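Local atomic coordinates of extracellular solute-binding protein, family 3 (Methylophaga aminisulfidivorans MP, PDB entry 5SV6), a protein that is of unknown function but has a periplasmic binding protein-like architecture and probably acts in connection with methanol dehydrogenase. Residues A[149-154]-A[208-213]. Sequence-based numbering, arbitrary orientation.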
ATOM      1  N   LYS A 149      23.064  -5.415  -7.070  1.00 18.25           N
ATOM      2  CA  LYS A 149      23.669  -6.528  -7.810  1.00 18.74           C
ATOM      3  C   LYS A 149      24.421  -7.522  -6.921  1.00 19.33           C
ATOM      4  O   LYS A 149      24.582  -8.693  -7.271  1.00 19.52           O
ATOM      5  CB  LYS A 149      24.627  -5.985  -8.876  1.00 22.26           C
ATOM      6  CG  LYS A 149      24.057  -5.892 -10.276  1.00 25.45           C
ATOM      7  CD  LYS A 149      22.880  -4.938 -10.352  1.00 27.37           C
ATOM      8  CE  LYS A 149      22.583  -4.555 -11.796  1.00 29.37           C
ATOM      9  NZ  LYS A 149      22.677  -5.754 -12.679  1.00 30.57           N
ATOM     10  N   ASP A 150      24.895  -7.053  -5.775  1.00 18.51           N
ATOM     11  CA  ASP A 150      25.612  -7.914  -4.852  1.00 17.63           C
ATOM     12  C   ASP A 150      24.671  -8.628  -3.877  1.00 18.23           C
ATOM     13  O   ASP A 150      25.117  -9.412  -3.043  1.00 20.16           O
ATOM     14  CB  ASP A 150      26.667  -7.110  -4.082  1.00 22.55           C
ATOM     15  CG  ASP A 150      27.619  -6.354  -5.009  1.00 23.93           C
ATOM     16  OD1 ASP A 150      27.816  -6.819  -6.150  1.00 25.56           O
ATOM     17  OD2 ASP A 150      28.169  -5.301  -4.601  1.00 25.40           O
HETATM   18  N   MSE A 151      23.372  -8.354  -3.977  1.00 16.26           N
HETATM   19  CA  MSE A 151      22.403  -8.968  -3.074  1.00 14.94           C
HETATM   20  C   MSE A 151      21.680 -10.138  -3.743  1.00 15.79           C
HETATM   21  O   MSE A 151      21.649 -10.234  -4.967  1.00 14.13           O
HETATM   22  CB  MSE A 151      21.395  -7.931  -2.586  1.00 15.77           C
HETATM   23  CG  MSE A 151      22.027  -6.776  -1.820  1.00 14.12           C
HETATM   24 SE   MSE A 151      20.708  -5.401  -1.413  1.00 22.92          SE
HETATM   25  CE  MSE A 151      21.666  -4.461   0.009  1.00 14.46           C
ATOM     26  N   SER A 152      21.088 -11.007  -2.926  1.00 15.24           N
ATOM     27  CA  SER A 152      20.417 -12.206  -3.413  1.00 14.20           C
ATOM     28  C   SER A 152      19.012 -12.403  -2.841  1.00 14.26           C
ATOM     29  O   SER A 152      18.176 -13.047  -3.474  1.00 14.02           O
ATOM     30  CB  SER A 152      21.264 -13.436  -3.093  1.00 18.83           C
ATOM     31  OG  SER A 152      22.553 -13.302  -3.667  1.00 23.97           O
ATOM     32  N   LYS A 153      18.757 -11.849  -1.655  1.00 13.15           N
ATOM     33  CA  LYS A 153      17.473 -12.043  -0.966  1.00 13.16           C
ATOM     34  C   LYS A 153      16.690 -10.740  -0.871  1.00 11.47           C
ATOM     35  O   LYS A 153      17.062  -9.849  -0.112  1.00 10.34           O
ATOM     36  CB  LYS A 153      17.709 -12.587   0.448  1.00 14.78           C
ATOM     37  CG  LYS A 153      18.410 -13.948   0.502  1.00 17.84           C
ATOM     38  CD  LYS A 153      17.413 -15.067   0.319  1.00 21.91           C
ATOM     39  CE  LYS A 153      18.087 -16.442   0.313  1.00 26.79           C
ATOM     40  NZ  LYS A 153      18.299 -16.974   1.693  1.00 25.65           N
ATOM     41  N   PHE A 154      15.589 -10.657  -1.614  1.00 10.94           N
ATOM     42  CA  PHE A 154      14.806  -9.433  -1.730  1.00 10.37           C
ATOM     43  C   PHE A 154      13.384  -9.657  -1.205  1.00 11.06           C
ATOM     44  O   PHE A 154      12.630 -10.449  -1.760  1.00 11.17           O
ATOM     45  CB  PHE A 154      14.746  -8.986  -3.196  1.00 11.05           C
ATOM     46  CG  PHE A 154      16.101  -8.711  -3.811  1.00 10.25           C
ATOM     47  CD1 PHE A 154      16.900  -9.754  -4.261  1.00 12.75           C
ATOM     48  CD2 PHE A 154      16.557  -7.409  -3.971  1.00 11.84           C
ATOM     49  CE1 PHE A 154      18.145  -9.507  -4.824  1.00 11.59           C
ATOM     50  CE2 PHE A 154      17.805  -7.150  -4.544  1.00 10.97           C
ATOM     51  CZ  PHE A 154      18.591  -8.205  -4.972  1.00 13.61           C
ATOM     52  N   LYS A 208      17.576 -11.888   7.172  1.00 14.21           N
ATOM     53  CA  LYS A 208      17.234 -12.939   6.229  1.00 16.74           C
ATOM     54  C   LYS A 208      17.004 -12.360   4.839  1.00 17.70           C
ATOM     55  O   LYS A 208      17.240 -13.026   3.830  1.00 15.61           O
ATOM     56  CB  LYS A 208      16.000 -13.720   6.691  1.00 18.06           C
ATOM     57  CG  LYS A 208      16.247 -14.614   7.896  1.00 20.60           C
ATOM     58  CD  LYS A 208      17.273 -15.696   7.590  1.00 25.58           C
ATOM     59  CE  LYS A 208      17.513 -16.583   8.806  1.00 31.45           C
ATOM     60  NZ  LYS A 208      16.326 -17.435   9.143  1.00 31.91           N
ATOM     61  N   ALA A 209      16.526 -11.120   4.793  1.00 12.88           N
ATOM     62  CA  ALA A 209      16.460 -10.394   3.535  1.00 13.51           C
ATOM     63  C   ALA A 209      17.606  -9.394   3.487  1.00 13.39           C
ATOM     64  O   ALA A 209      17.876  -8.711   4.469  1.00 14.09           O
ATOM     65  CB  ALA A 209      15.116  -9.677   3.383  1.00 10.87           C
ATOM     66  N   ASP A 210      18.292  -9.313   2.353  1.00 11.04           N
ATOM     67  CA  ASP A 210      19.273  -8.247   2.160  1.00 11.50           C
ATOM     68  C   ASP A 210      18.578  -6.894   2.140  1.00 11.03           C
ATOM     69  O   ASP A 210      19.144  -5.877   2.557  1.00 10.79           O
ATOM     70  CB  ASP A 210      20.009  -8.451   0.836  1.00 13.41           C
ATOM     71  CG  ASP A 210      20.864  -9.688   0.842  1.00 15.09           C
ATOM     72  OD1 ASP A 210      21.650  -9.838   1.795  1.00 18.45           O
ATOM     73  OD2 ASP A 210      20.743 -10.505  -0.095  1.00 14.85           O
ATOM     74  N   ILE A 211      17.339  -6.887   1.649  1.00 11.02           N
ATOM     75  CA  ILE A 211      16.623  -5.634   1.410  1.00 10.50           C
ATOM     76  C   ILE A 211      15.160  -5.921   1.108  1.00  8.73           C
ATOM     77  O   ILE A 211      14.814  -7.020   0.689  1.00  8.36           O
ATOM     78  CB  ILE A 211      17.249  -4.873   0.214  1.00  9.75           C
ATOM     79  CG1 ILE A 211      16.793  -3.411   0.177  1.00  9.76           C
ATOM     80  CG2 ILE A 211      16.950  -5.597  -1.101  1.00 10.97           C
ATOM     81  CD1 ILE A 211      17.546  -2.561  -0.843  1.00 10.05           C
ATOM     82  N   ALA A 212      14.298  -4.939   1.353  1.00  8.49           N
ATOM     83  CA  ALA A 212      12.907  -5.049   0.947  1.00  7.86           C
ATOM     84  C   ALA A 212      12.602  -3.911   0.004  1.00  8.91           C
ATOM     85  O   ALA A 212      13.262  -2.869   0.031  1.00  7.31           O
ATOM     86  CB  ALA A 212      11.967  -5.001   2.161  1.00  7.58           C
ATOM     87  N   HIS A 213      11.613  -4.121  -0.855  1.00  8.60           N
ATOM     88  CA  HIS A 213      11.102  -3.041  -1.687  1.00  8.36           C
ATOM     89  C   HIS A 213       9.595  -3.157  -1.580  1.00  9.37           C
ATOM     90  O   HIS A 213       9.002  -4.112  -2.090  1.00  8.92           O
ATOM     91  CB  HIS A 213      11.593  -3.173  -3.130  1.00  7.77           C
ATOM     92  CG  HIS A 213      11.264  -1.994  -3.992  1.00  9.05           C
ATOM     93  ND1 HIS A 213      10.245  -2.010  -4.918  1.00  9.76           N
ATOM     94  CD2 HIS A 213      11.824  -0.764  -4.070  1.00  9.74           C
ATOM     95  CE1 HIS A 213      10.197  -0.845  -5.541  1.00 10.25           C
ATOM     96  NE2 HIS A 213      11.139  -0.066  -5.038  1.00  9.96           N
TER
HETATM   97  O   HOH W   1      17.251 -15.854   3.626  1.00 21.57           O
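Phe154 and Ile211 pair where two parallel strands, 154-156 and 211-215, begin side by side in a mixed sheet of this periplasmic binding protein-like fold, and Asp210 ties the loop leading into the first strand to the start of the second. Its OD2 accepts two nearly straight backbone bonds, from Ser152 N at 2.9 Å (N-H...O 168°) and from Lys153 N at 2.9 Å (167°). Both donors use the anti side of the carboxylate, but they arrive from opposite faces of its plane. With CG beside its own backbone N (chi1 -66°), Asp210 sends the carboxylate across to the loop. In return Asp210 N donates to Lys153 O at 2.8 Å, tilted somewhat from the carbonyl plane; Ile211 N adds a weak, longer bond to the same oxygen. Backbone hydrogen bonds of Ile211 and His213 with Ala155 carry the parallel pairing onward, and Phe154 CA lies 3.4 Å from Ile211 O in a C-H...O contact. On the apolar side, the methyl CG2 of Ile211 meets the Phe154 ring obliquely at CD2, 3.4 Å away, and also touches SE of selenomethionine Met151 at 3.8 Å. The Met151 chain, extended beyond CG, runs past Asp210 in the opposite direction and crosses Ile211 at about a right angle; Leu138 and Ile140 pack against it. Farther out, Lys153, bent at chi2 and chi4, brings NZ to a water that also bonds Lys208 O, though the NZ-water distance of 2.5 Å is doubtfully short. Replacing Asp210 with an alanine would probably leave Ser152 N and Lys153 N without their shared acceptor and let the loop move. One carboxylate oxygen thus satisfies two consecutive amides, whose N-H groups are likely to favour its charged form.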